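Local coordinates for MutS2 protein (Thermus thermophilus, PDB 2ZQE) that probably acts as a DNA endonuclease through its Smr domain and is linked to the suppression of homologous recombination, at residues A50-L55 against F64-P69. Residues are numbered along the deposited sequence; the frame is centred on the assembly and turned at random.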
# COMPACT_ATOMS: atom_id res chain seq x y z
N ALA A 50 10.06 0.70 -1.43
CA ALA A 50 9.78 2.13 -1.58
C ALA A 50 8.44 2.48 -0.94
O ALA A 50 8.32 3.50 -0.25
CB ALA A 50 9.80 2.55 -3.04
N ILE A 51 7.45 1.63 -1.15
CA ILE A 51 6.13 1.83 -0.54
C ILE A 51 6.17 1.77 1.00
O ILE A 51 5.61 2.65 1.69
CB ILE A 51 5.11 0.83 -1.11
CG1 ILE A 51 4.83 1.16 -2.56
CG2 ILE A 51 3.81 0.84 -0.26
CD1 ILE A 51 4.13 0.04 -3.34
N ARG A 52 6.83 0.76 1.55
CA ARG A 52 6.91 0.66 3.01
C ARG A 52 7.55 1.91 3.61
O ARG A 52 7.05 2.45 4.60
CB ARG A 52 7.68 -0.59 3.44
CG ARG A 52 6.88 -1.88 3.21
CD ARG A 52 7.74 -3.14 3.31
NE ARG A 52 8.31 -3.38 4.65
CZ ARG A 52 7.66 -3.98 5.65
NH1 ARG A 52 6.40 -4.39 5.52
NH2 ARG A 52 8.29 -4.19 6.80
N GLU A 53 8.62 2.40 2.99
CA GLU A 53 9.27 3.61 3.52
C GLU A 53 8.36 4.86 3.41
O GLU A 53 8.27 5.67 4.35
CB GLU A 53 10.64 3.83 2.85
CG GLU A 53 11.43 4.99 3.46
CD GLU A 53 11.90 4.78 4.91
OE1 GLU A 53 11.81 3.67 5.47
OE2 GLU A 53 12.39 5.77 5.50
N ALA A 54 7.65 4.98 2.29
CA ALA A 54 6.67 6.07 2.15
C ALA A 54 5.59 6.01 3.25
O ALA A 54 5.19 7.04 3.82
CB ALA A 54 6.04 6.04 0.77
N LEU A 55 5.14 4.79 3.56
CA LEU A 55 4.08 4.60 4.56
C LEU A 55 4.56 4.97 5.96
O LEU A 55 3.79 5.52 6.75
CB LEU A 55 3.58 3.15 4.55
CG LEU A 55 2.83 2.72 3.29
CD1 LEU A 55 2.57 1.20 3.31
CD2 LEU A 55 1.50 3.51 3.07
N PHE A 64 1.16 -0.72 9.07
CA PHE A 64 1.14 -1.51 7.84
C PHE A 64 1.97 -2.76 8.05
O PHE A 64 2.82 -2.81 8.95
CB PHE A 64 1.69 -0.70 6.66
CG PHE A 64 3.15 -0.38 6.79
CD1 PHE A 64 4.12 -1.29 6.38
CD2 PHE A 64 3.55 0.84 7.34
CE1 PHE A 64 5.49 -1.00 6.51
CE2 PHE A 64 4.90 1.13 7.48
CZ PHE A 64 5.87 0.22 7.07
N ALA A 65 1.71 -3.77 7.22
CA ALA A 65 2.43 -5.05 7.29
C ALA A 65 2.24 -5.80 6.00
O ALA A 65 1.28 -5.55 5.27
CB ALA A 65 1.89 -5.89 8.43
N ASP A 66 3.16 -6.70 5.69
CA ASP A 66 2.94 -7.66 4.60
C ASP A 66 1.67 -8.44 4.89
O ASP A 66 1.38 -8.77 6.07
CB ASP A 66 4.10 -8.65 4.53
CG ASP A 66 5.39 -8.00 4.09
OD1 ASP A 66 5.38 -7.36 3.02
OD2 ASP A 66 6.40 -8.15 4.82
N ALA A 67 0.93 -8.74 3.83
CA ALA A 67 -0.18 -9.70 3.91
C ALA A 67 0.39 -11.06 4.32
O ALA A 67 1.56 -11.38 4.03
CB ALA A 67 -0.90 -9.79 2.58
N PRO A 68 -0.42 -11.87 5.03
CA PRO A 68 0.02 -13.23 5.39
C PRO A 68 0.12 -14.13 4.16
O PRO A 68 -0.48 -13.82 3.11
CB PRO A 68 -1.08 -13.74 6.33
CG PRO A 68 -2.28 -12.95 6.01
CD PRO A 68 -1.78 -11.58 5.52
N PRO A 69 0.87 -15.24 4.28
CA PRO A 69 0.90 -16.19 3.17
C PRO A 69 -0.52 -16.66 2.84
O PRO A 69 -1.28 -16.99 3.75
CB PRO A 69 1.76 -17.35 3.70
CG PRO A 69 2.01 -17.09 5.12
CD PRO A 69 1.73 -15.64 5.41
O HOH W 1 4.76 -4.77 3.35
O HOH W 2 5.50 -6.23 7.56
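Arg52 reaches from helix 46-57 across the edge of the Phe64 ring to the acidic side chain of Asp66. Its CB lies 3.8 Å from Phe64 CE1, and CG rests on the same ring carbon at 3.7 Å. The chain then bends at chi3 (65°), turning NE and CZ back past CE1 and carrying NH1 to 3.6 Å from that atom. Guanidinium and ring stand nearly perpendicular, 86° between planes: the ring puts its edge against one face of the guanidinium, CE1 offset toward the rim, a T-shaped contact. Beyond the ring, Asp66 OD2 lies 3.8 Å from Arg52 NH1 but well out of the guanidinium plane, a long salt bridge of charge alone. Two waters in that plane do the hydrogen bonding: one accepts from NH1 and donates to Asp66 OD1, the other accepts from both NH1 and Asp66 N. The stronger partner of Asp66 is Arg48, one turn earlier on the helix, which forms a salt bridge with OD2 and whose guanidinium lies close to that of Arg52. In the alpha/beta fold of the Smr domain, helix 46-57 packs on the mixed sheet, and 61-66 is an outermost strand of that sheet; the short pieces 50-55 and 64-66 run nearly antiparallel, their axes 9.8 Å apart at closest approach. The CB bond of Phe64 points toward the helix, and chi1 of 66° sets the ring between Arg52 and Leu55. Leu55 CD1 covers one ring face, Leu55 CB meets Phe64 CD2 at 3.6 Å, and the Arg52 carbonyl oxygen approaches Phe64 CZ obliquely. An alanine in place of Phe64 would remove the ring and is likely to leave the Arg52 guanidinium freer to swing and Leu55 less covered. Deeper in, Leu55 touches Thr77 and Val79 of the neighbouring strand 76-81 and Leu25 of helix 14-30.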